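Local coordinates for sugar ABC transporter, sugar-binding protein (Streptococcus pneumoniae, PDB 2HEU) that probably captures raffinose-type sugars outside the cell and delivers them to the membrane-bound part of an ABC importer, at residues 149-153 against 219-223; 214-218 against 385-389; 294-298 against 311-315. One frame throughout, in Å; residues are numbered along the deposited sequence.

Contact 1. Residues 149-153 against 219-223; sequences WDEFE and KVMDI
Lys219 reaches from the end of helix 212-222 to Asp150 and Glu153 at the start of helix 149-161, making a three-residue salt-bridge network beside an apolar patch. The lysine chain is stretched out as far as CE, with CG anti to the backbone N (chi1 175°), and only the last torsion bends (chi4 66°). That final turn brings NZ between the two acids. Asp150 OD1 takes Lys219 NZ nearly along its C-O axis at 2.8 Å. Glu153, extended beyond CG, offers OE2 to Lys219 NZ on the syn side at 2.7 Å, with the nitrogen 34° out of the carboxylate plane. On the way, Lys219 CE passes Trp149 CE3 at 3.9 Å.

Next to the charges, Val220 CG2 sits over one face of the Trp149 indole, a CH-pi contact with the five-membered ring at 3.5 Å from its centroid, while Trp149 NE1 is hydrogen-bonded to Thr187 OG1. Ile223 serves Phe152 with two branches: CG2 stands over the centre of the ring, and CD1 lies 3.7 Å from Phe152 CD2. Glu153 OE2 is also tied back to the opposing helix, because one water donates to it and to Lys219 O, each at 2.7 Å.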
ATOM      1  N   TRP A 149      10.936   4.284 -18.862  1.00  9.87           N
ATOM      2  CA  TRP A 149      12.091   3.583 -18.337  1.00  9.58           C
ATOM      3  C   TRP A 149      13.355   4.285 -18.830  1.00  9.33           C
ATOM      4  O   TRP A 149      14.311   4.497 -18.033  1.00  9.59           O
ATOM      5  CB  TRP A 149      12.160   2.153 -18.743  1.00  9.86           C
ATOM      6  CG  TRP A 149      11.043   1.244 -18.284  1.00  9.59           C
ATOM      7  CD1 TRP A 149      10.201   1.381 -17.199  1.00  9.64           C
ATOM      8  CD2 TRP A 149      10.653   0.037 -18.922  1.00 10.39           C
ATOM      9  NE1 TRP A 149       9.357   0.316 -17.114  1.00  9.60           N
ATOM     10  CE2 TRP A 149       9.637  -0.553 -18.143  1.00  9.66           C
ATOM     11  CE3 TRP A 149      11.129  -0.694 -20.039  1.00 11.06           C
ATOM     12  CZ2 TRP A 149       9.036  -1.752 -18.474  1.00 10.83           C
ATOM     13  CZ3 TRP A 149      10.532  -1.923 -20.380  1.00 12.28           C
ATOM     14  CH2 TRP A 149       9.531  -2.424 -19.592  1.00 11.61           C
ATOM     15  N   ASP A 150      13.428   4.580 -20.130  1.00  9.60           N
ATOM     16  CA  ASP A 150      14.680   5.132 -20.662  1.00  9.83           C
ATOM     17  C   ASP A 150      14.912   6.512 -20.075  1.00  9.81           C
ATOM     18  O   ASP A 150      16.082   6.867 -19.817  1.00 10.08           O
ATOM     19  CB  ASP A 150      14.563   5.174 -22.196  1.00 10.51           C
ATOM     20  CG  ASP A 150      14.760   3.840 -22.856  1.00 11.93           C
ATOM     21  OD1 ASP A 150      14.919   2.826 -22.222  1.00 13.04           O
ATOM     22  OD2 ASP A 150      14.704   3.888 -24.112  1.00 16.08           O
ATOM     23  N   GLU A 151      13.891   7.315 -19.901  1.00 10.22           N
ATOM     24  CA  GLU A 151      14.104   8.630 -19.276  1.00  9.65           C
ATOM     25  C   GLU A 151      14.535   8.468 -17.842  1.00  9.97           C
ATOM     26  O   GLU A 151      15.318   9.282 -17.322  1.00 10.08           O
ATOM     27  CB  GLU A 151      12.885   9.491 -19.299  1.00 10.75           C
ATOM     28  CG  GLU A 151      12.503  10.047 -20.664  1.00 12.21           C
ATOM     29  CD  GLU A 151      11.430  11.048 -20.637  1.00 15.80           C
ATOM     30  OE1 GLU A 151      10.779  11.274 -19.664  1.00 20.97           O
ATOM     31  OE2 GLU A 151      11.187  11.751 -21.677  1.00 19.26           O
ATOM     32  N   PHE A 152      14.099   7.442 -17.137  1.00  9.35           N
ATOM     33  CA  PHE A 152      14.505   7.246 -15.712  1.00  9.57           C
ATOM     34  C   PHE A 152      16.001   6.893 -15.642  1.00  8.90           C
ATOM     35  O   PHE A 152      16.725   7.436 -14.830  1.00  9.34           O
ATOM     36  CB  PHE A 152      13.579   6.192 -15.132  1.00  9.35           C
ATOM     37  CG  PHE A 152      13.586   6.118 -13.584  1.00  9.12           C
ATOM     38  CD1 PHE A 152      14.237   6.983 -12.751  1.00  9.18           C
ATOM     39  CD2 PHE A 152      12.835   5.078 -13.040  1.00  9.83           C
ATOM     40  CE1 PHE A 152      14.118   6.839 -11.364  1.00  9.69           C
ATOM     41  CE2 PHE A 152      12.730   4.945 -11.669  1.00 10.46           C
ATOM     42  CZ  PHE A 152      13.372   5.837 -10.833  1.00 10.33           C
ATOM     43  N   GLU A 153      16.445   6.000 -16.543  1.00  8.89           N
ATOM     44  CA  GLU A 153      17.845   5.671 -16.629  1.00  9.11           C
ATOM     45  C   GLU A 153      18.647   6.975 -16.862  1.00  9.26           C
ATOM     46  O   GLU A 153      19.655   7.220 -16.192  1.00  9.78           O
ATOM     47  CB  GLU A 153      18.110   4.736 -17.858  1.00 10.38           C
ATOM     48  CG  GLU A 153      17.583   3.391 -17.732  1.00  9.78           C
ATOM     49  CD  GLU A 153      17.660   2.568 -19.020  1.00 10.15           C
ATOM     50  OE1 GLU A 153      17.870   3.183 -20.106  1.00 12.13           O
ATOM     51  OE2 GLU A 153      17.506   1.336 -18.950  1.00 11.31           O
ATOM     52  N   LYS A 219      16.151  -4.646 -16.660  1.00  8.43           N
ATOM     53  CA  LYS A 219      16.396  -3.282 -17.088  1.00  8.12           C
ATOM     54  C   LYS A 219      15.907  -2.293 -16.023  1.00  7.99           C
ATOM     55  O   LYS A 219      16.631  -1.355 -15.631  1.00  8.99           O
ATOM     56  CB  LYS A 219      15.712  -3.009 -18.413  1.00  8.64           C
ATOM     57  CG  LYS A 219      15.792  -1.603 -18.924  1.00  9.44           C
ATOM     58  CD  LYS A 219      14.997  -1.420 -20.196  1.00 10.94           C
ATOM     59  CE  LYS A 219      14.876  -0.021 -20.727  1.00 11.58           C
ATOM     60  NZ  LYS A 219      16.142   0.534 -21.166  1.00 11.48           N
ATOM     61  N   VAL A 220      14.706  -2.475 -15.534  1.00  8.09           N
ATOM     62  CA  VAL A 220      14.148  -1.548 -14.520  1.00  7.96           C
ATOM     63  C   VAL A 220      14.954  -1.655 -13.211  1.00  7.64           C
ATOM     64  O   VAL A 220      15.312  -0.646 -12.584  1.00  7.75           O
ATOM     65  CB  VAL A 220      12.669  -1.760 -14.338  1.00  8.39           C
ATOM     66  CG1 VAL A 220      12.129  -0.811 -13.258  1.00  9.56           C
ATOM     67  CG2 VAL A 220      11.916  -1.536 -15.637  1.00  9.71           C
ATOM     68  N   MET A 221      15.259  -2.881 -12.764  1.00  7.58           N
ATOM     69  CA  MET A 221      16.087  -3.057 -11.577  1.00  7.26           C
ATOM     70  C   MET A 221      17.455  -2.437 -11.752  1.00  7.48           C
ATOM     71  O   MET A 221      18.030  -1.896 -10.771  1.00  8.11           O
ATOM     72  CB  MET A 221      16.219  -4.538 -11.215  1.00  7.55           C
ATOM     73  CG  MET A 221      14.976  -5.167 -10.637  1.00  7.97           C
ATOM     74  SD  MET A 221      14.292  -4.341  -9.191  1.00  8.46           S
ATOM     75  CE  MET A 221      15.751  -4.222  -8.138  1.00 10.13           C
ATOM     76  N   ASP A 222      18.020  -2.489 -12.965  1.00  7.69           N
ATOM     77  CA  ASP A 222      19.331  -1.964 -13.205  1.00  7.90           C
ATOM     78  C   ASP A 222      19.432  -0.472 -13.095  1.00  8.05           C
ATOM     79  O   ASP A 222      20.526   0.065 -12.948  1.00  8.42           O
ATOM     80  CB  ASP A 222      19.900  -2.452 -14.565  1.00  8.25           C
ATOM     81  CG  ASP A 222      20.479  -3.819 -14.502  1.00  9.28           C
ATOM     82  OD1 ASP A 222      20.769  -4.339 -13.408  1.00 10.50           O
ATOM     83  OD2 ASP A 222      20.724  -4.414 -15.592  1.00 10.62           O
ATOM     84  N   ILE A 223      18.298   0.248 -13.108  1.00  8.08           N
ATOM     85  CA  ILE A 223      18.344   1.689 -12.818  1.00  8.32           C
ATOM     86  C   ILE A 223      18.965   1.940 -11.456  1.00  8.05           C
ATOM     87  O   ILE A 223      19.669   2.909 -11.231  1.00  8.85           O
ATOM     88  CB  ILE A 223      16.922   2.285 -12.945  1.00  8.21           C
ATOM     89  CG1 ILE A 223      16.425   2.161 -14.384  1.00  9.35           C
ATOM     90  CG2 ILE A 223      16.873   3.731 -12.474  1.00  9.12           C
ATOM     91  CD1 ILE A 223      14.945   2.479 -14.605  1.00  9.82           C
TER
HETATM   92  O   HOH W   1      18.626  -0.104 -17.023  1.00 10.82           O

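Contact 2. Residues 214-218 against 385-389; sequences MKDDI and KQGMV
Met388 CE sits in the middle of the contact, touching Met214, Asp217 and Ile218 where the last helix of the chain, 385-396, packs on helix 212-222 within one lobe of the solute-binding fold. No hydrogen bond crosses between the segments. Met388 and Ile218 slide past each other in opposite directions, and Met388 CE comes to rest 3.6 Å from Ile218 CG1. The methionine runs extended through chi2 and turns only at chi3 (66°), which lays its methyl along helix 212-222. Met388 CE also meets Met214 CE at 3.9 Å and, as a van der Waals neighbour, Asp217 OD2 at 3.8 Å. Met214 comes in aslant to Met388 and also to Val389, whose CG2 branch lies 3.7 Å from Met214 CG and against its methyl. At the other end, Ile218 crosses Lys385 at about a right angle, its CG2 and CD1 lying by the aliphatic part of the lysine; that side chain has two conformers, so this part of the contact is provisional.

The two short helical segments pass 11.6 Å apart at 116°, and long side chains span the gap. Helix 178-189 covers the flank of helix 212-222, where Met214 and Asp217 touch Phe185, while Tyr379 of helix 370-382 touches Ile218, Lys385 and Met388.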
ATOM      1  N   MET A 214      11.593 -10.913 -18.283  1.00  9.20           N
ATOM      2  CA  MET A 214      12.701 -10.911 -17.324  1.00  9.47           C
ATOM      3  C   MET A 214      13.722  -9.900 -17.750  1.00  9.72           C
ATOM      4  O   MET A 214      14.268  -9.162 -16.903  1.00 10.16           O
ATOM      5  CB  MET A 214      13.297 -12.294 -17.226  1.00 11.20           C
ATOM      6  CG  MET A 214      13.872 -12.677 -16.038  1.00 15.63           C
ATOM      7  SD  MET A 214      12.936 -12.431 -14.504  1.00 12.18           S
ATOM      8  CE  MET A 214      14.131 -11.418 -13.690  1.00 12.25           C
ATOM      9  N   LYS A 215      14.056  -9.760 -19.055  1.00  9.41           N
ATOM     10  CA  LYS A 215      14.983  -8.775 -19.522  1.00  9.68           C
ATOM     11  C   LYS A 215      14.514  -7.377 -19.141  1.00  9.11           C
ATOM     12  O   LYS A 215      15.299  -6.512 -18.719  1.00  9.36           O
ATOM     13  CB  LYS A 215      15.186  -8.879 -21.034  1.00 11.44           C
ATOM     14  CG  LYS A 215      15.948 -10.134 -21.438  1.00 14.15           C
ATOM     15  CD  LYS A 215      16.015 -10.223 -22.998  1.00 16.28           C
ATOM     16  CE  LYS A 215      16.724 -11.497 -23.461  1.00 16.53           C
ATOM     17  NZ  LYS A 215      18.093 -11.509 -23.106  1.00 17.61           N
ATOM     18  N   ASP A 216      13.222  -7.120 -19.316  1.00  8.74           N
ATOM     19  CA  ASP A 216      12.672  -5.797 -18.971  1.00  8.85           C
ATOM     20  C   ASP A 216      12.698  -5.568 -17.458  1.00  8.12           C
ATOM     21  O   ASP A 216      13.009  -4.472 -17.008  1.00  8.71           O
ATOM     22  CB  ASP A 216      11.273  -5.632 -19.516  1.00  9.50           C
ATOM     23  CG  ASP A 216      11.220  -5.329 -21.053  1.00 11.40           C
ATOM     24  OD1 ASP A 216      12.245  -4.935 -21.607  1.00 13.75           O
ATOM     25  OD2 ASP A 216      10.133  -5.427 -21.622  1.00 13.52           O
ATOM     26  N   ASP A 217      12.330  -6.590 -16.683  1.00  8.41           N
ATOM     27  CA  ASP A 217      12.429  -6.441 -15.218  1.00  8.39           C
ATOM     28  C   ASP A 217      13.870  -6.101 -14.813  1.00  7.91           C
ATOM     29  O   ASP A 217      14.075  -5.243 -13.962  1.00  8.36           O
ATOM     30  CB  ASP A 217      11.996  -7.748 -14.558  1.00  8.74           C
ATOM     31  CG  ASP A 217      12.208  -7.717 -13.067  1.00  8.25           C
ATOM     32  OD1 ASP A 217      11.362  -6.930 -12.461  1.00  8.17           O
ATOM     33  OD2 ASP A 217      13.099  -8.335 -12.515  1.00  8.58           O
ATOM     34  N   ILE A 218      14.866  -6.780 -15.390  1.00  8.27           N
ATOM     35  CA  ILE A 218      16.242  -6.516 -15.091  1.00  8.24           C
ATOM     36  C   ILE A 218      16.627  -5.121 -15.498  1.00  8.04           C
ATOM     37  O   ILE A 218      17.350  -4.436 -14.787  1.00  8.62           O
ATOM     38  CB  ILE A 218      17.096  -7.619 -15.738  1.00  8.98           C
ATOM     39  CG1 ILE A 218      16.892  -8.937 -14.975  1.00  9.38           C
ATOM     40  CG2 ILE A 218      18.568  -7.193 -15.790  1.00 10.11           C
ATOM     41  CD1 ILE A 218      17.405 -10.170 -15.687  1.00  9.66           C
ATOM     42  N   LYS A 385      22.201 -11.770 -12.251  1.00  9.39           N
ATOM     43  CA  LYS A 385      20.921 -11.953 -12.974  0.50  8.76           C
ATOM     44  C   LYS A 385      20.410 -13.363 -12.907  1.00  8.91           C
ATOM     45  O   LYS A 385      19.249 -13.580 -12.587  1.00  8.73           O
ATOM     46  CB  LYS A 385      21.074 -11.464 -14.435  0.50  8.95           C
ATOM     47  CG  LYS A 385      21.600 -10.069 -14.598  0.50  8.85           C
ATOM     48  CD  LYS A 385      21.713  -9.739 -16.046  0.50  9.17           C
ATOM     49  CE  LYS A 385      21.920  -8.309 -16.337  0.50 10.25           C
ATOM     50  NZ  LYS A 385      23.405  -7.979 -16.159  0.50 12.79           N
ATOM     51  N   GLN A 386      21.257 -14.344 -13.251  1.00  9.73           N
ATOM     52  CA  GLN A 386      20.818 -15.730 -13.161  1.00  9.83           C
ATOM     53  C   GLN A 386      20.413 -16.063 -11.730  1.00  9.59           C
ATOM     54  O   GLN A 386      19.457 -16.812 -11.502  1.00 10.09           O
ATOM     55  CB  GLN A 386      21.892 -16.670 -13.703  1.00 10.08           C
ATOM     56  CG  GLN A 386      21.378 -18.142 -13.742  1.00 11.25           C
ATOM     57  CD  GLN A 386      20.282 -18.287 -14.802  1.00 12.46           C
ATOM     58  OE1 GLN A 386      19.130 -18.681 -14.409  1.00 14.60           O
ATOM     59  NE2 GLN A 386      20.540 -18.012 -16.005  1.00 12.69           N
ATOM     60  N   GLY A 387      21.164 -15.585 -10.751  1.00  9.34           N
ATOM     61  CA  GLY A 387      20.830 -15.825  -9.381  1.00 10.06           C
ATOM     62  C   GLY A 387      19.448 -15.310  -9.024  1.00  8.80           C
ATOM     63  O   GLY A 387      18.692 -15.928  -8.302  1.00  9.72           O
ATOM     64  N   MET A 388      19.103 -14.105  -9.528  1.00  8.60           N
ATOM     65  CA  MET A 388      17.783 -13.552  -9.274  1.00  8.31           C
ATOM     66  C   MET A 388      16.692 -14.412  -9.904  1.00  8.15           C
ATOM     67  O   MET A 388      15.665 -14.660  -9.286  1.00  7.97           O
ATOM     68  CB  MET A 388      17.708 -12.075  -9.739  1.00  8.12           C
ATOM     69  CG  MET A 388      16.359 -11.473  -9.481  1.00  8.13           C
ATOM     70  SD  MET A 388      16.274  -9.704  -9.637  1.00  8.66           S
ATOM     71  CE  MET A 388      16.571  -9.419 -11.376  1.00 10.65           C
ATOM     72  N   VAL A 389      16.896 -14.859 -11.150  1.00  8.19           N
ATOM     73  CA  VAL A 389      15.948 -15.779 -11.785  1.00  8.37           C
ATOM     74  C   VAL A 389      15.806 -17.035 -10.972  1.00  8.44           C
ATOM     75  O   VAL A 389      14.680 -17.512 -10.727  1.00  8.69           O
ATOM     76  CB  VAL A 389      16.379 -16.045 -13.226  1.00  8.94           C
ATOM     77  CG1 VAL A 389      15.552 -17.184 -13.824  1.00 10.74           C
ATOM     78  CG2 VAL A 389      16.273 -14.780 -14.070  1.00  9.84           C
TER

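Contact 3. Residues 294-298 against 311-315; sequences LAWSI and FVEYM
Trp296 and Phe311 meet where helix 305-315 covers the central mixed sheet of one lobe of this solute-binding fold, strand 295-298 and helix 311-315 running nearly antiparallel at 156°. From CB, which points at the helix, the first two torsions of Trp296 (chi1 -62°, chi2 -8°) turn the benzo side of the indole to the helix. The pyrrole side stays clear of it, and NE1 is hydrogen-bonded outside the two segments. Trp296 CE3 comes first, 4.0 Å from Val312 CG2, which lies at the ring edge near its plane. Next, Trp296 CZ3 lies 3.6 Å from both Met315 CB and Phe311 CE2. At the tip, Trp296 CH2 meets Phe311 CE2 at 3.5 Å and also lies near Met315 CG. The six-membered ring and the Phe311 ring are almost parallel, but slid so far apart, with centroids 5.0 Å from each other, that they barely overlap.

Further up the strand, Ile298 CG1 packs on Val312 CG2 at 3.7 Å. Every touching residue is buried and no hydrogen bond bridges the segments, which implies that the contact between the two rests on apolar packing, mostly of aromatic and aliphatic carbon.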
ATOM      1  N   LEU A 294      -7.011   1.911   5.959  1.00 10.05           N
ATOM      2  CA  LEU A 294      -8.263   1.978   6.756  1.00 10.00           C
ATOM      3  C   LEU A 294      -9.322   1.266   5.988  1.00 10.22           C
ATOM      4  O   LEU A 294      -9.758   1.742   4.918  1.00 10.70           O
ATOM      5  CB  LEU A 294      -8.621   3.435   7.042  1.00 10.56           C
ATOM      6  CG  LEU A 294      -9.758   3.543   8.127  1.00 11.71           C
ATOM      7  CD1 LEU A 294      -9.204   3.286   9.541  1.00 12.88           C
ATOM      8  CD2 LEU A 294     -10.468   4.879   8.038  1.00 11.95           C
ATOM      9  N   ALA A 295      -9.676   0.071   6.438  1.00  9.42           N
ATOM     10  CA  ALA A 295     -10.440  -0.885   5.620  1.00 10.16           C
ATOM     11  C   ALA A 295     -11.155  -1.759   6.623  1.00  9.77           C
ATOM     12  O   ALA A 295     -10.533  -2.390   7.447  1.00  9.65           O
ATOM     13  CB  ALA A 295      -9.541  -1.680   4.704  1.00 10.67           C
ATOM     14  N   TRP A 296     -12.504  -1.748   6.552  1.00  9.98           N
ATOM     15  CA  TRP A 296     -13.331  -2.375   7.596  1.00  9.51           C
ATOM     16  C   TRP A 296     -14.237  -3.437   7.059  1.00  9.86           C
ATOM     17  O   TRP A 296     -14.852  -3.324   5.998  1.00 10.96           O
ATOM     18  CB  TRP A 296     -14.204  -1.345   8.322  1.00  9.94           C
ATOM     19  CG  TRP A 296     -13.508  -0.263   9.067  1.00  9.36           C
ATOM     20  CD1 TRP A 296     -12.145  -0.155   9.316  1.00  9.37           C
ATOM     21  CD2 TRP A 296     -14.062   0.915   9.647  1.00  9.98           C
ATOM     22  NE1 TRP A 296     -11.884   0.977  10.011  1.00  9.76           N
ATOM     23  CE2 TRP A 296     -13.057   1.651  10.281  1.00  9.76           C
ATOM     24  CE3 TRP A 296     -15.399   1.361   9.743  1.00 11.03           C
ATOM     25  CZ2 TRP A 296     -13.296   2.850  10.972  1.00 10.69           C
ATOM     26  CZ3 TRP A 296     -15.624   2.528  10.440  1.00 11.43           C
ATOM     27  CH2 TRP A 296     -14.591   3.254  11.033  1.00 11.16           C
ATOM     28  N   SER A 297     -14.374  -4.476   7.891  1.00  9.50           N
ATOM     29  CA  SER A 297     -15.327  -5.582   7.706  1.00 10.90           C
ATOM     30  C   SER A 297     -16.221  -5.709   8.963  1.00 10.28           C
ATOM     31  O   SER A 297     -15.835  -5.194  10.031  1.00 11.48           O
ATOM     32  CB  SER A 297     -14.578  -6.878   7.452  1.00 10.76           C
ATOM     33  OG  SER A 297     -13.823  -6.828   6.247  1.00 11.64           O
ATOM     34  N   ILE A 298     -17.364  -6.326   8.798  1.00 10.93           N
ATOM     35  CA  ILE A 298     -18.327  -6.483   9.906  1.00 10.87           C
ATOM     36  C   ILE A 298     -18.453  -7.930  10.206  1.00 11.18           C
ATOM     37  O   ILE A 298     -18.614  -8.763   9.315  1.00 12.22           O
ATOM     38  CB  ILE A 298     -19.683  -5.886   9.527  1.00 12.17           C
ATOM     39  CG1 ILE A 298     -19.577  -4.401   9.158  1.00 11.61           C
ATOM     40  CG2 ILE A 298     -20.703  -6.115  10.655  1.00 12.55           C
ATOM     41  CD1 ILE A 298     -20.897  -3.815   8.700  1.00 13.48           C
ATOM     42  N   PHE A 311     -22.069   2.265  12.124  1.00 11.81           N
ATOM     43  CA  PHE A 311     -20.713   2.808  12.299  1.00 11.26           C
ATOM     44  C   PHE A 311     -19.915   2.841  10.990  1.00 10.84           C
ATOM     45  O   PHE A 311     -19.236   3.822  10.678  1.00 12.08           O
ATOM     46  CB  PHE A 311     -19.990   1.994  13.424  1.00 12.19           C
ATOM     47  CG  PHE A 311     -18.646   2.519  13.823  1.00 12.00           C
ATOM     48  CD1 PHE A 311     -18.555   3.726  14.438  1.00 14.76           C
ATOM     49  CD2 PHE A 311     -17.509   1.824  13.558  1.00 12.40           C
ATOM     50  CE1 PHE A 311     -17.355   4.206  14.893  1.00 16.67           C
ATOM     51  CE2 PHE A 311     -16.300   2.363  13.961  1.00 13.25           C
ATOM     52  CZ  PHE A 311     -16.208   3.539  14.635  1.00 16.24           C
ATOM     53  N   VAL A 312     -20.019   1.737  10.241  1.00 10.92           N
ATOM     54  CA  VAL A 312     -19.357   1.676   8.932  1.00 11.54           C
ATOM     55  C   VAL A 312     -19.935   2.778   7.997  1.00 11.62           C
ATOM     56  O   VAL A 312     -19.184   3.517   7.342  1.00 12.52           O
ATOM     57  CB  VAL A 312     -19.483   0.324   8.331  1.00 11.78           C
ATOM     58  CG1 VAL A 312     -18.876   0.264   6.909  1.00 12.88           C
ATOM     59  CG2 VAL A 312     -18.778  -0.745   9.224  1.00 11.84           C
ATOM     60  N   GLU A 313     -21.276   2.894   7.964  1.00 12.13           N
ATOM     61  CA  GLU A 313     -21.896   3.897   7.104  1.00 12.44           C
ATOM     62  C   GLU A 313     -21.408   5.288   7.466  1.00 12.76           C
ATOM     63  O   GLU A 313     -21.163   6.105   6.580  1.00 12.93           O
ATOM     64  CB  GLU A 313     -23.417   3.783   7.206  1.00 14.01           C
ATOM     65  CG  GLU A 313     -24.110   4.743   6.257  1.00 14.88           C
ATOM     66  CD  GLU A 313     -24.440   6.079   6.815  1.00 16.27           C
ATOM     67  OE1 GLU A 313     -24.949   6.133   7.966  1.00 18.81           O
ATOM     68  OE2 GLU A 313     -24.340   7.068   6.063  1.00 15.91           O
ATOM     69  N   TYR A 314     -21.314   5.603   8.737  1.00 12.34           N
ATOM     70  CA  TYR A 314     -20.927   6.892   9.165  1.00 12.04           C
ATOM     71  C   TYR A 314     -19.562   7.280   8.559  1.00 12.15           C
ATOM     72  O   TYR A 314     -19.395   8.415   8.070  1.00 12.75           O
ATOM     73  CB  TYR A 314     -20.829   6.942  10.742  1.00 13.44           C
ATOM     74  CG  TYR A 314     -20.610   8.275  11.303  1.00 12.37           C
ATOM     75  CD1 TYR A 314     -19.453   8.640  11.940  1.00 12.54           C
ATOM     76  CD2 TYR A 314     -21.614   9.231  11.268  1.00 13.50           C
ATOM     77  CE1 TYR A 314     -19.275   9.839  12.499  1.00 12.66           C
ATOM     78  CE2 TYR A 314     -21.463  10.487  11.850  1.00 13.10           C
ATOM     79  CZ  TYR A 314     -20.287  10.785  12.440  1.00 12.86           C
ATOM     80  OH  TYR A 314     -20.043  12.036  12.967  1.00 15.80           O
ATOM     81  N   MET A 315     -18.612   6.338   8.573  1.00 11.75           N
ATOM     82  CA  MET A 315     -17.288   6.641   8.052  1.00 12.68           C
ATOM     83  C   MET A 315     -17.269   6.848   6.554  1.00 12.36           C
ATOM     84  O   MET A 315     -16.309   7.460   6.026  1.00 15.10           O
ATOM     85  CB  MET A 315     -16.331   5.528   8.496  1.00 12.43           C
ATOM     86  CG  MET A 315     -14.839   5.858   8.308  1.00 15.19           C
ATOM     87  SD  MET A 315     -14.326   6.939   9.610  1.00 19.49           S
ATOM     88  CE  MET A 315     -13.936   7.535   8.715  1.00 11.43           C
TER

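Overall arrangement
From the N terminus, residues 149-153 open contact 1 and 214-218 open contact 2 before 219-223 close the first loop, so the two cross along the chain. They share helix 212-222, which joins helix 149-161 to helix 385-396, and they touch directly where Trp149 CZ3 packs 3.5 Å from Asp216 CG. Contact 3 then opens and closes within a short strand-to-helix span, 294-315, nested inside the long loop that contact 2 finally closes at 385-389. Its centre lies about 40 Å from that of contact 1, across the middle of the chain. Contacts 1 and 2 thus bind helices of one lobe, while contact 3 fastens a helix to the mixed sheet of the other.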